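Local coordinates for RidA family protein (Mycobacterium tuberculosis, PDB 3I7T) that is of unknown function but belongs to the homotrimeric YjgF/YER057c/UK114 (RidA) family, whose members include enamine/imine deaminases, at residues A42-D47 and L110-E115. Numbering follows the deposited sequence.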
ATOM      1  N   ALA A  42      10.101  14.604 -13.426  1.00  7.97           N
ATOM      2  CA  ALA A  42      10.411  13.590 -14.432  1.00  7.65           C
ATOM      3  C   ALA A  42      11.712  12.853 -14.117  1.00  7.43           C
ATOM      4  O   ALA A  42      11.733  11.635 -14.099  1.00  6.50           O
ATOM      5  CB  ALA A  42      10.465  14.188 -15.828  1.00  7.55           C
ATOM      6  N   ALA A  43      12.794  13.592 -13.873  1.00  7.38           N
ATOM      7  CA  ALA A  43      14.088  12.962 -13.614  1.00  7.37           C
ATOM      8  C   ALA A  43      14.041  12.070 -12.379  1.00  7.08           C
ATOM      9  O   ALA A  43      14.624  10.985 -12.357  1.00  7.44           O
ATOM     10  CB  ALA A  43      15.165  14.022 -13.468  1.00  7.23           C
ATOM     11  N   GLN A  44      13.353  12.540 -11.340  1.00  6.66           N
ATOM     12  CA  GLN A  44      13.211  11.786 -10.095  1.00  6.57           C
ATOM     13  C   GLN A  44      12.414  10.508 -10.302  1.00  6.93           C
ATOM     14  O   GLN A  44      12.746   9.468  -9.733  1.00  6.54           O
ATOM     15  CB  GLN A  44      12.557  12.650  -9.019  1.00  5.78           C
ATOM     16  CG  GLN A  44      13.469  13.775  -8.511  1.00  5.68           C
ATOM     17  CD  GLN A  44      12.943  14.393  -7.228  1.00  5.17           C
ATOM     18  OE1 GLN A  44      11.972  13.905  -6.635  1.00  3.89           O
ATOM     19  NE2 GLN A  44      13.574  15.479  -6.796  1.00  5.72           N
ATOM     20  N   THR A  45      11.362  10.573 -11.114  1.00  7.03           N
ATOM     21  CA  THR A  45      10.619   9.348 -11.443  1.00  7.16           C
ATOM     22  C   THR A  45      11.494   8.338 -12.191  1.00  7.08           C
ATOM     23  O   THR A  45      11.503   7.158 -11.865  1.00  6.93           O
ATOM     24  CB  THR A  45       9.364   9.661 -12.270  1.00  7.22           C
ATOM     25  OG1 THR A  45       8.626  10.685 -11.603  1.00  7.21           O
ATOM     26  CG2 THR A  45       8.493   8.432 -12.379  1.00  6.51           C
ATOM     27  N   ARG A  46      12.237   8.798 -13.191  1.00  7.54           N
ATOM     28  CA  ARG A  46      13.096   7.888 -13.940  1.00  7.79           C
ATOM     29  C   ARG A  46      14.109   7.238 -13.009  1.00  7.58           C
ATOM     30  O   ARG A  46      14.344   6.032 -13.076  1.00  7.05           O
ATOM     31  CB  ARG A  46      13.808   8.608 -15.088  1.00  8.51           C
ATOM     32  CG  ARG A  46      12.875   8.989 -16.246  1.00 10.84           C
ATOM     33  CD  ARG A  46      13.653   9.448 -17.494  1.00 13.80           C
ATOM     34  NE  ARG A  46      14.609  10.505 -17.162  1.00 17.09           N
ATOM     35  CZ  ARG A  46      14.376  11.808 -17.302  1.00 17.88           C
ATOM     36  NH1 ARG A  46      13.215  12.242 -17.785  1.00 17.35           N
ATOM     37  NH2 ARG A  46      15.312  12.680 -16.960  1.00 17.77           N
ATOM     38  N   ASP A  47      14.696   8.040 -12.132  1.00  7.31           N
ATOM     39  CA  ASP A  47      15.728   7.543 -11.224  1.00  7.15           C
ATOM     40  C   ASP A  47      15.150   6.593 -10.181  1.00  6.79           C
ATOM     41  O   ASP A  47      15.791   5.604  -9.798  1.00  6.45           O
ATOM     42  CB  ASP A  47      16.456   8.714 -10.557  1.00  6.82           C
ATOM     43  CG  ASP A  47      17.793   8.305  -9.964  1.00  8.25           C
ATOM     44  OD1 ASP A  47      18.634   7.752 -10.718  1.00  9.90           O
ATOM     45  OD2 ASP A  47      18.000   8.519  -8.750  1.00  8.34           O
ATOM     46  N   LEU A 110      12.321  16.028  -2.388  1.00  9.74           N
ATOM     47  CA  LEU A 110      11.880  14.769  -2.983  1.00  9.35           C
ATOM     48  C   LEU A 110      10.416  14.896  -3.385  1.00  9.31           C
ATOM     49  O   LEU A 110       9.571  15.256  -2.561  1.00  9.54           O
ATOM     50  CB  LEU A 110      12.084  13.615  -1.993  1.00  8.63           C
ATOM     51  CG  LEU A 110      13.561  13.482  -1.596  1.00  8.03           C
ATOM     52  CD1 LEU A 110      13.783  12.290  -0.671  1.00  6.03           C
ATOM     53  CD2 LEU A 110      14.420  13.363  -2.855  1.00  6.74           C
ATOM     54  N   LEU A 111      10.131  14.607  -4.652  1.00  8.75           N
ATOM     55  CA  LEU A 111       8.856  14.977  -5.264  1.00  8.04           C
ATOM     56  C   LEU A 111       7.976  13.785  -5.588  1.00  7.48           C
ATOM     57  O   LEU A 111       6.793  13.935  -5.902  1.00  7.77           O
ATOM     58  CB  LEU A 111       9.130  15.742  -6.549  1.00  8.05           C
ATOM     59  CG  LEU A 111       9.953  17.010  -6.360  1.00  7.82           C
ATOM     60  CD1 LEU A 111      10.221  17.646  -7.722  1.00  8.04           C
ATOM     61  CD2 LEU A 111       9.256  17.983  -5.414  1.00  6.79           C
ATOM     62  N   VAL A 112       8.568  12.605  -5.523  1.00  6.91           N
ATOM     63  CA  VAL A 112       7.893  11.375  -5.921  1.00  6.62           C
ATOM     64  C   VAL A 112       8.541  10.189  -5.211  1.00  6.48           C
ATOM     65  O   VAL A 112       9.755  10.151  -5.033  1.00  6.64           O
ATOM     66  CB  VAL A 112       7.878  11.177  -7.476  1.00  6.24           C
ATOM     67  CG1 VAL A 112       9.275  11.171  -8.050  1.00  6.14           C
ATOM     68  CG2 VAL A 112       7.172   9.882  -7.838  1.00  5.29           C
ATOM     69  N   GLU A 113       7.718   9.255  -4.748  1.00  6.59           N
ATOM     70  CA  GLU A 113       8.221   7.997  -4.215  1.00  7.46           C
ATOM     71  C   GLU A 113       7.421   6.842  -4.823  1.00  7.48           C
ATOM     72  O   GLU A 113       6.207   6.942  -4.973  1.00  7.81           O
ATOM     73  CB  GLU A 113       8.122   7.982  -2.692  1.00  7.67           C
ATOM     74  CG  GLU A 113       8.603   6.673  -2.041  1.00  9.16           C
ATOM     75  CD  GLU A 113       8.904   6.859  -0.567  1.00 11.68           C
ATOM     76  OE1 GLU A 113       9.112   8.014  -0.146  1.00 12.23           O
ATOM     77  OE2 GLU A 113       8.916   5.864   0.185  1.00 14.64           O
ATOM     78  N   ILE A 114       8.104   5.762  -5.181  1.00  6.94           N
ATOM     79  CA  ILE A 114       7.446   4.626  -5.821  1.00  6.96           C
ATOM     80  C   ILE A 114       7.727   3.310  -5.106  1.00  7.30           C
ATOM     81  O   ILE A 114       8.876   2.998  -4.797  1.00  7.99           O
ATOM     82  CB  ILE A 114       7.881   4.531  -7.307  1.00  7.00           C
ATOM     83  CG1 ILE A 114       7.666   5.903  -7.966  1.00  6.51           C
ATOM     84  CG2 ILE A 114       7.158   3.368  -8.024  1.00  5.26           C
ATOM     85  CD1 ILE A 114       8.065   5.987  -9.423  1.00  6.88           C
ATOM     86  N   GLU A 115       6.670   2.547  -4.837  1.00  7.47           N
ATOM     87  CA  GLU A 115       6.792   1.172  -4.375  1.00  7.99           C
ATOM     88  C   GLU A 115       6.509   0.201  -5.509  1.00  7.30           C
ATOM     89  O   GLU A 115       5.851   0.551  -6.494  1.00  8.13           O
ATOM     90  CB  GLU A 115       5.761   0.911  -3.278  1.00  8.20           C
ATOM     91  CG  GLU A 115       5.928   1.768  -2.062  1.00 10.14           C
ATOM     92  CD  GLU A 115       4.772   1.566  -1.093  1.00 14.43           C
ATOM     93  OE1 GLU A 115       3.789   0.903  -1.478  1.00 16.68           O
ATOM     94  OE2 GLU A 115       4.846   2.048   0.050  1.00 14.96           O
TER
HETATM   95  O   HOH W   1      12.161  11.272  -5.284  1.00  5.53           O
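Q44 reaches from the helix to the turn leading into a β-strand and accepts a hydrogen bond from L111 N, a compact example of how a buried amide can join two elements that otherwise meet mostly through aliphatic groups. Its CG lies anti to the carbonyl carbon and the chain then runs extended, carrying the amide past V112 to the turn just before strand 112-119. There L111 N donates to Q44 OE1 at 2.8 Å, lying in the carbonyl plane on a lone pair, with a moderately bent N-H...O angle of 155°. A water takes part as well, within hydrogen-bonding distance of Q44 OE1 (3.0 Å) and V112 O (2.7 Å). The other end of the amide is held too: NE2 bonds to the carbonyls of G38 and G109, fixing which way the group is flipped. The L111 side chain crosses that of Q44 at about a right angle, its CB 3.4 Å from Q44 OE1.

Farther along, contact becomes largely aliphatic, with one threonine hydroxyl among the methyls. V112 CG1, set between its backbone N and carbonyl carbon (chi1 58°), projects at the helix and touches Q44 CB at 3.7 Å and T45 OG1 at 3.6 Å. That hydroxyl bonds to I41 O within its own helix, so V112 meets a threonine whose polar end is already engaged. T45 CG2 meets I114 CD1 at 3.9 Å, while T45 also packs against V82 and V85 of helix 79-90.

Helix 41-58 thus lies on the sheet of this α+β fold, the local axes 8.3 Å apart and only 22° from parallel. The chemistry implies a division of labour: methyls of V112, T45 and I114 pack beside one amide that takes up L111 N and gives its NE2 to G109 O and G38 O, tying the turn before the strand to the chain leading into the helix.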